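Local coordinates for protein taurocyamine kinase (PDB 4WOD) that reversibly transfers the phosphate of ATP to the guanidino group of taurocyamine, using magnesium and two fused phosphagen kinase repeats, at residues Leu216-Ile219 / Ile225-Ile228; Gln510-Ala515 / Asp586-Ile591; Arg568-Asn573 / Leu579-Glu584. The protein carries 4 engineered substitutions. All blocks are in the same frame, centred on the assembly; numbering follows the deposited sequence.

Interaction 1: residues Leu216-Ile219 / Ile225-Ile228; sequences LVWI and IRVI
Trp218 and Arg226 face each other as a hydrogen-bonded pair of the antiparallel hairpin formed by strands 215-219 and 225-232, in the large sheet of the first catalytic domain. Trp218 N donates a hydrogen bond to Arg226 O (2.9 Å), and Arg226 N donates one to Trp218 O. Leu216 and Ile228 form the next such pair, where Leu216 N reaches Ile228 O at 2.8 Å. Between them sits the non-hydrogen-bonded pair Val217 and Val227, whose side chains emerge on the other face with that of Ile225. There Val217 CG1 lies 3.7 Å from Ile225 CG2, while Val217 CG2 meets Val227 CG1 at 4.2 Å; helix 139-154 packs against this apolar side.

Arg226 leads from the sheet toward the bound arginine. Its CB rests 4.2 Å from Trp218 CB. CG continues anti to the backbone N (chi1 -168°), and CD passes obliquely by the indole. The chain then bends at chi3 (-57°), and NH1 forms a salt bridge with Asp223, in the turn joining the two strands, and a long, weak ion pair with Glu222 of the same turn. Trp218 NE1, for its part, is bonded to Phe183 O.

Arg226 is predicted to bind ATP, and its side chain touches the bound arginine. The contact thus joins two kinds of chemistry: regular backbone bonds and aliphatic packing fix the base of the side chain, while acidic partners probably help to orient its cationic end beside the arginine pocket.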
loop_
_atom_site.group_PDB
_atom_site.type_symbol
_atom_site.label_atom_id
_atom_site.label_comp_id
_atom_site.label_asym_id
_atom_site.label_seq_id
_atom_site.Cartn_x
_atom_site.Cartn_y
_atom_site.Cartn_z
ATOM N N LEU A 216 11.608 -30.415 11.481
ATOM C CA LEU A 216 11.015 -30.107 12.780
ATOM C C LEU A 216 9.506 -30.329 12.724
ATOM O O LEU A 216 8.856 -29.924 11.734
ATOM C CB LEU A 216 11.338 -28.661 13.162
ATOM C CG LEU A 216 10.570 -28.026 14.322
ATOM C CD1 LEU A 216 11.066 -28.547 15.668
ATOM C CD2 LEU A 216 10.646 -26.505 14.274
ATOM N N VAL A 217 8.940 -30.990 13.736
ATOM C CA VAL A 217 7.484 -31.225 13.735
ATOM C C VAL A 217 6.800 -30.788 15.022
ATOM O O VAL A 217 7.223 -31.175 16.108
ATOM C CB VAL A 217 7.132 -32.715 13.499
ATOM C CG1 VAL A 217 5.624 -32.884 13.479
ATOM C CG2 VAL A 217 7.719 -33.218 12.180
ATOM N N TRP A 218 5.739 -29.987 14.890
ATOM C CA TRP A 218 4.919 -29.575 16.027
ATOM C C TRP A 218 3.641 -30.407 16.073
ATOM O O TRP A 218 2.891 -30.487 15.079
ATOM C CB TRP A 218 4.575 -28.085 15.934
ATOM C CG TRP A 218 5.730 -27.177 16.228
ATOM C CD1 TRP A 218 6.984 -27.546 16.632
ATOM C CD2 TRP A 218 5.743 -25.738 16.149
ATOM N NE1 TRP A 218 7.767 -26.433 16.814
ATOM C CE2 TRP A 218 7.035 -25.315 16.523
ATOM C CE3 TRP A 218 4.787 -24.777 15.800
ATOM C CZ2 TRP A 218 7.396 -23.961 16.557
ATOM C CZ3 TRP A 218 5.147 -23.432 15.838
ATOM C CH2 TRP A 218 6.441 -23.040 16.215
ATOM N N ILE A 219 3.395 -31.031 17.221
ATOM C CA ILE A 219 2.196 -31.822 17.418
ATOM C C ILE A 219 1.214 -31.082 18.321
ATOM O O ILE A 219 1.536 -30.769 19.469
ATOM C CB ILE A 219 2.522 -33.195 18.031
ATOM C CG1 ILE A 219 3.530 -33.940 17.146
ATOM C CG2 ILE A 219 1.239 -34.014 18.224
ATOM C CD1 ILE A 219 3.733 -35.375 17.556
ATOM N N ILE A 225 -0.762 -31.444 13.040
ATOM C CA ILE A 225 0.642 -31.531 12.661
ATOM C C ILE A 225 1.061 -30.282 11.907
ATOM O O ILE A 225 0.353 -29.829 11.001
ATOM C CB ILE A 225 0.917 -32.744 11.753
ATOM C CG1 ILE A 225 0.080 -33.951 12.191
ATOM C CG2 ILE A 225 2.391 -33.050 11.744
ATOM C CD1 ILE A 225 0.084 -35.126 11.211
ATOM N N ARG A 226 2.202 -29.719 12.290
ATOM C CA ARG A 226 2.851 -28.699 11.486
ATOM C C ARG A 226 4.258 -29.205 11.198
ATOM O O ARG A 226 5.013 -29.521 12.121
ATOM C CB ARG A 226 2.884 -27.325 12.179
ATOM C CG ARG A 226 3.293 -26.233 11.192
ATOM C CD ARG A 226 3.071 -24.794 11.670
ATOM N NE ARG A 226 1.701 -24.427 12.063
ATOM C CZ ARG A 226 0.582 -24.618 11.354
ATOM N NH1 ARG A 226 -0.572 -24.196 11.857
ATOM N NH2 ARG A 226 0.577 -25.235 10.173
ATOM N N VAL A 227 4.577 -29.331 9.918
ATOM C CA VAL A 227 5.877 -29.835 9.486
ATOM C C VAL A 227 6.686 -28.720 8.828
ATOM O O VAL A 227 6.195 -27.988 7.942
ATOM C CB VAL A 227 5.719 -31.016 8.521
ATOM C CG1 VAL A 227 7.052 -31.738 8.344
ATOM C CG2 VAL A 227 4.656 -31.982 9.042
ATOM N N ILE A 228 7.931 -28.594 9.272
ATOM C CA ILE A 228 8.826 -27.514 8.881
ATOM C C ILE A 228 10.204 -28.060 8.515
ATOM O O ILE A 228 10.824 -28.766 9.318
ATOM C CB ILE A 228 8.976 -26.500 10.023
ATOM C CG1 ILE A 228 7.585 -26.042 10.495
ATOM C CG2 ILE A 228 9.878 -25.335 9.611
ATOM C CD1 ILE A 228 7.568 -25.440 11.863
#

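Interaction 2: residues Gln510-Ala515 / Asp586-Ile591; sequences QVISGA and DHMRII
Ile512 pushes its terminal methyl into the strand side of this contact: CD1 comes within 3.5 Å of Met588 CG and 3.6 Å of His587 O. CG1 stands beside the backbone N (chi1 -70°) and the chain runs on extended, which delivers CD1 to the start of strand 588-595. The two side chains lie alongside each other with their directions opposed, and Met588, bent at chi3, places SD 4.1 Å from Ile512 CG2. Packing is close at this one point, and everything here is buried. His587 CB lies farther off, 4.5 Å from Ile512 CD1, and its ring leads away to bond Leu495 O and Val491 N. The arrangement is a helix laid on a sheet: helix 502-517 crosses one face of the antiparallel sheet in the second catalytic domain, with Ile512 also touching Val582 of the adjoining strand and Met588 also meeting Ile613 of helix 599-614. On the far side of the helix the character changes. Within the molecule Gln510 and Gly514 are exposed and Val511 partly so, although crystal neighbours touch all three; none of them meets segment 586-591.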
loop_
_atom_site.group_PDB
_atom_site.type_symbol
_atom_site.label_atom_id
_atom_site.label_comp_id
_atom_site.label_asym_id
_atom_site.label_seq_id
_atom_site.Cartn_x
_atom_site.Cartn_y
_atom_site.Cartn_z
ATOM N N GLN A 510 10.382 24.485 8.466
ATOM C CA GLN A 510 10.806 25.611 9.306
ATOM C C GLN A 510 10.811 26.931 8.535
ATOM O O GLN A 510 10.354 27.967 9.054
ATOM C CB GLN A 510 12.199 25.348 9.906
ATOM C CG GLN A 510 12.212 24.215 10.922
ATOM C CD GLN A 510 13.619 23.760 11.299
ATOM O OE1 GLN A 510 14.611 24.206 10.717
ATOM N NE2 GLN A 510 13.706 22.861 12.277
ATOM N N VAL A 511 11.327 26.898 7.303
ATOM C CA VAL A 511 11.305 28.072 6.419
ATOM C C VAL A 511 9.876 28.540 6.169
ATOM O O VAL A 511 9.542 29.708 6.406
ATOM C CB VAL A 511 11.988 27.782 5.040
ATOM C CG1 VAL A 511 11.643 28.863 3.988
ATOM C CG2 VAL A 511 13.499 27.628 5.190
ATOM N N ILE A 512 9.033 27.624 5.697
ATOM C CA ILE A 512 7.676 27.968 5.268
ATOM C C ILE A 512 6.765 28.327 6.453
ATOM O O ILE A 512 6.037 29.334 6.388
ATOM C CB ILE A 512 7.026 26.800 4.457
ATOM C CG1 ILE A 512 7.705 26.660 3.090
ATOM C CG2 ILE A 512 5.551 27.033 4.275
ATOM C CD1 ILE A 512 7.207 25.470 2.289
ATOM N N SER A 513 6.795 27.530 7.525
ATOM C CA SER A 513 5.875 27.781 8.655
ATOM C C SER A 513 6.244 29.092 9.356
ATOM O O SER A 513 5.365 29.846 9.779
ATOM C CB SER A 513 5.861 26.630 9.660
ATOM O OG SER A 513 7.112 26.483 10.313
ATOM N N GLY A 514 7.539 29.367 9.444
ATOM C CA GLY A 514 8.010 30.652 9.930
ATOM C C GLY A 514 7.375 31.822 9.197
ATOM O O GLY A 514 6.913 32.770 9.826
ATOM N N ALA A 515 7.342 31.765 7.868
ATOM C CA ALA A 515 6.672 32.805 7.080
ATOM C C ALA A 515 5.164 32.822 7.345
ATOM O O ALA A 515 4.573 33.884 7.533
ATOM C CB ALA A 515 6.943 32.613 5.578
ATOM N N ASP A 586 3.888 19.751 -4.323
ATOM C CA ASP A 586 4.793 20.875 -4.450
ATOM C C ASP A 586 5.110 21.346 -3.049
ATOM O O ASP A 586 4.342 21.045 -2.104
ATOM C CB ASP A 586 4.159 22.010 -5.272
ATOM C CG ASP A 586 4.137 21.718 -6.762
ATOM O OD1 ASP A 586 5.186 21.300 -7.301
ATOM O OD2 ASP A 586 3.082 21.920 -7.396
ATOM N N HIS A 587 6.205 22.104 -2.912
ATOM C CA HIS A 587 6.582 22.637 -1.613
ATOM C C HIS A 587 5.401 23.381 -1.000
ATOM O O HIS A 587 5.175 23.300 0.197
ATOM C CB HIS A 587 7.789 23.564 -1.713
ATOM C CG HIS A 587 9.061 22.851 -2.066
ATOM N ND1 HIS A 587 10.118 23.473 -2.693
ATOM C CD2 HIS A 587 9.422 21.556 -1.912
ATOM C CE1 HIS A 587 11.085 22.596 -2.904
ATOM N NE2 HIS A 587 10.691 21.426 -2.431
ATOM N N MET A 588 4.671 24.100 -1.839
ATOM C CA MET A 588 3.441 24.775 -1.402
ATOM C C MET A 588 2.346 24.765 -2.451
ATOM O O MET A 588 2.609 24.881 -3.650
ATOM C CB MET A 588 3.721 26.228 -1.025
ATOM C CG MET A 588 4.514 26.451 0.226
ATOM S SD MET A 588 4.741 28.256 0.416
ATOM C CE MET A 588 5.905 28.615 -0.880
ATOM N N ARG A 589 1.106 24.642 -1.989
ATOM C CA ARG A 589 -0.049 24.978 -2.802
ATOM C C ARG A 589 -0.685 26.122 -2.019
ATOM O O ARG A 589 -1.022 25.943 -0.855
ATOM C CB ARG A 589 -1.005 23.777 -2.998
ATOM C CG ARG A 589 -2.220 24.090 -3.878
ATOM C CD ARG A 589 -3.060 22.856 -4.324
ATOM N NE ARG A 589 -2.909 21.680 -3.459
ATOM C CZ ARG A 589 -3.885 21.162 -2.711
ATOM N NH1 ARG A 589 -5.089 21.719 -2.696
ATOM N NH2 ARG A 589 -3.659 20.092 -1.961
ATOM N N ILE A 590 -0.747 27.307 -2.625
ATOM C CA ILE A 590 -1.304 28.488 -1.962
ATOM C C ILE A 590 -2.689 28.772 -2.541
ATOM O O ILE A 590 -2.836 28.934 -3.746
ATOM C CB ILE A 590 -0.396 29.726 -2.130
ATOM C CG1 ILE A 590 1.032 29.414 -1.660
ATOM C CG2 ILE A 590 -0.970 30.952 -1.369
ATOM C CD1 ILE A 590 2.041 30.491 -2.059
ATOM N N ILE A 591 -3.692 28.854 -1.669
ATOM C CA ILE A 591 -5.092 28.788 -2.092
ATOM C C ILE A 591 -5.919 29.932 -1.539
ATOM O O ILE A 591 -5.840 30.224 -0.360
ATOM C CB ILE A 591 -5.753 27.459 -1.616
ATOM C CG1 ILE A 591 -4.997 26.240 -2.152
ATOM C CG2 ILE A 591 -7.228 27.379 -2.012
ATOM C CD1 ILE A 591 -5.005 25.081 -1.164
#

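Interaction 3: residues Arg568-Asn573 / Leu579-Glu584; sequences RGIFHN and LVWVCE
Phe571 and Val580 form one of the two hydrogen-bonded pairs of an antiparallel beta hairpin, strands 569-573 and 578-582, within the catalytic sheet of the second repeat. Phe571 N bonds Val580 O at 2.9 Å, and Val580 N answers to Phe571 O at 2.8 Å. The phenyl ring meets the valine at a slant, CD2 lying 4.0 Å from Val580 CG2, and both side chains reach Leu516 of helix 502-517.

On the other face, Leu579 and Ile570 bury comparable area. Leu579 brings CG and CD2 against His572 CB, with CG at 3.7 Å. Ile570 lies alongside Trp581; its CG1, anti to the carbonyl carbon (chi1 -59°), comes over the five-membered ring, 3.9 Å from the centroid and 15° off the normal, a CH-pi contact. Its CD1 sits 3.7 Å from Trp581 NE1, which is hydrogen-bonded to Leu547 O. The indole also makes a cation-pi contact with Arg589, a predicted ATP-binding residue, so the hairpin packs directly beside the likely nucleotide site.

Toward Arg568 the pairing slackens: Gly569 N to Val582 O is a weak bond, although Val582 N to Gly569 O is sound. Beyond it the Arg568 chain runs past Cys583 O to bond Arg562 O through NH2, and a water accepts from Arg568 NE at 3.0 Å while donating to Cys583 O at 3.1 Å.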
loop_
_atom_site.group_PDB
_atom_site.type_symbol
_atom_site.label_atom_id
_atom_site.label_comp_id
_atom_site.label_asym_id
_atom_site.label_seq_id
_atom_site.Cartn_x
_atom_site.Cartn_y
_atom_site.Cartn_z
ATOM N N ARG A 568 5.030 17.958 6.802
ATOM C CA ARG A 568 3.760 18.251 6.142
ATOM C C ARG A 568 2.793 18.982 7.073
ATOM O O ARG A 568 2.813 18.769 8.281
ATOM C CB ARG A 568 3.063 16.977 5.650
ATOM C CG ARG A 568 3.636 16.340 4.382
ATOM C CD ARG A 568 4.920 15.595 4.671
ATOM N NE ARG A 568 5.236 14.636 3.615
ATOM C CZ ARG A 568 6.014 13.571 3.779
ATOM N NH1 ARG A 568 6.545 13.308 4.976
ATOM N NH2 ARG A 568 6.238 12.761 2.754
ATOM N N GLY A 569 1.923 19.815 6.503
ATOM C CA GLY A 569 0.938 20.505 7.318
ATOM C C GLY A 569 -0.012 21.358 6.503
ATOM O O GLY A 569 0.155 21.522 5.298
ATOM N N ILE A 570 -1.025 21.886 7.183
ATOM C CA ILE A 570 -2.012 22.750 6.579
ATOM C C ILE A 570 -2.082 24.045 7.378
ATOM O O ILE A 570 -2.169 24.012 8.604
ATOM C CB ILE A 570 -3.413 22.086 6.538
ATOM C CG1 ILE A 570 -3.362 20.768 5.750
ATOM C CG2 ILE A 570 -4.453 23.047 5.921
ATOM C CD1 ILE A 570 -4.657 19.983 5.803
ATOM N N PHE A 571 -2.051 25.170 6.665
ATOM C CA PHE A 571 -2.246 26.504 7.239
ATOM C C PHE A 571 -3.558 27.082 6.708
ATOM O O PHE A 571 -3.894 26.895 5.547
ATOM C CB PHE A 571 -1.073 27.429 6.871
ATOM C CG PHE A 571 -1.281 28.885 7.245
ATOM C CD1 PHE A 571 -0.902 29.350 8.489
ATOM C CD2 PHE A 571 -1.823 29.788 6.331
ATOM C CE1 PHE A 571 -1.087 30.686 8.844
ATOM C CE2 PHE A 571 -2.006 31.137 6.668
ATOM C CZ PHE A 571 -1.636 31.580 7.927
ATOM N N HIS A 572 -4.315 27.772 7.552
ATOM C CA HIS A 572 -5.351 28.635 7.013
ATOM C C HIS A 572 -5.690 29.761 7.973
ATOM O O HIS A 572 -5.365 29.705 9.160
ATOM C CB HIS A 572 -6.619 27.840 6.632
ATOM C CG HIS A 572 -7.292 27.130 7.770
ATOM N ND1 HIS A 572 -7.787 27.783 8.882
ATOM C CD2 HIS A 572 -7.596 25.819 7.940
ATOM C CE1 HIS A 572 -8.341 26.902 9.697
ATOM N NE2 HIS A 572 -8.241 25.704 9.149
ATOM N N ASN A 573 -6.340 30.789 7.439
ATOM C CA ASN A 573 -6.804 31.884 8.272
ATOM C C ASN A 573 -8.095 31.457 8.977
ATOM O O ASN A 573 -8.620 30.356 8.733
ATOM C CB ASN A 573 -7.003 33.169 7.446
ATOM C CG ASN A 573 -7.981 33.005 6.278
ATOM O OD1 ASN A 573 -8.535 31.932 6.047
ATOM N ND2 ASN A 573 -8.204 34.098 5.543
ATOM N N LEU A 579 -5.596 29.493 2.465
ATOM C CA LEU A 579 -5.041 28.248 2.991
ATOM C C LEU A 579 -3.753 27.917 2.256
ATOM O O LEU A 579 -3.599 28.297 1.104
ATOM C CB LEU A 579 -6.027 27.085 2.832
ATOM C CG LEU A 579 -7.521 27.352 3.087
ATOM C CD1 LEU A 579 -8.169 27.737 1.771
ATOM C CD2 LEU A 579 -8.204 26.139 3.712
ATOM N N VAL A 580 -2.848 27.205 2.926
ATOM C CA VAL A 580 -1.616 26.743 2.295
ATOM C C VAL A 580 -1.381 25.286 2.690
ATOM O O VAL A 580 -1.389 24.955 3.870
ATOM C CB VAL A 580 -0.375 27.585 2.696
ATOM C CG1 VAL A 580 0.846 27.160 1.857
ATOM C CG2 VAL A 580 -0.635 29.099 2.523
ATOM N N TRP A 581 -1.211 24.415 1.702
ATOM C CA TRP A 581 -0.792 23.040 1.981
ATOM C C TRP A 581 0.726 22.976 1.872
ATOM O O TRP A 581 1.291 23.373 0.851
ATOM C CB TRP A 581 -1.424 22.056 0.995
ATOM C CG TRP A 581 -2.671 21.372 1.467
ATOM C CD1 TRP A 581 -2.841 20.030 1.703
ATOM C CD2 TRP A 581 -3.936 21.991 1.749
ATOM N NE1 TRP A 581 -4.132 19.783 2.122
ATOM C CE2 TRP A 581 -4.823 20.968 2.153
ATOM C CE3 TRP A 581 -4.401 23.309 1.703
ATOM C CZ2 TRP A 581 -6.151 21.227 2.508
ATOM C CZ3 TRP A 581 -5.723 23.564 2.049
ATOM C CH2 TRP A 581 -6.579 22.529 2.452
ATOM N N VAL A 582 1.384 22.446 2.893
ATOM C CA VAL A 582 2.841 22.457 2.935
ATOM C C VAL A 582 3.392 21.079 2.574
ATOM O O VAL A 582 3.062 20.074 3.213
ATOM C CB VAL A 582 3.354 22.899 4.314
ATOM C CG1 VAL A 582 4.872 22.862 4.359
ATOM C CG2 VAL A 582 2.858 24.316 4.625
ATOM N N CYS A 583 4.188 21.049 1.507
ATOM C CA CYS A 583 4.947 19.867 1.119
ATOM C C CYS A 583 4.110 18.628 0.769
ATOM O O CYS A 583 4.454 17.504 1.176
ATOM C CB CYS A 583 5.934 19.495 2.229
ATOM S SG CYS A 583 7.280 18.443 1.639
ATOM N N GLU A 584 3.037 18.811 0.012
ATOM C CA GLU A 584 2.317 17.667 -0.552
ATOM C C GLU A 584 3.004 17.210 -1.850
ATOM O O GLU A 584 3.950 16.408 -1.810
ATOM C CB GLU A 584 0.846 17.997 -0.811
ATOM C CG GLU A 584 0.051 16.784 -1.236
ATOM C CD GLU A 584 -1.442 17.039 -1.270
ATOM O OE1 GLU A 584 -2.183 16.251 -0.639
ATOM O OE2 GLU A 584 -1.869 18.021 -1.925
HETATM O O HOH W 1 3.393 14.640 1.191
#

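Overall arrangement
Interaction 1 comes first along the chain and belongs to the first phosphagen kinase repeat; interactions 2 and 3 lie in the second, across the centre of the molecule, with contact centres about 58 and 55 Å from that of interaction 1. Each repeat has its own eight-stranded antiparallel sheet with the same strand order, as expected for a duplicated enzyme. Strand 578-582 of interaction 3 occupies the place that strand 215-219 holds in interaction 1. Interactions 2 and 3 are about 7 Å apart between centres: the hairpin 568-584 falls between segments 510-515 and 586-591 in sequence, and strands 578-582 and 588-595 are sheet neighbours. The Arg589-Glu584 salt bridge links the two contacts.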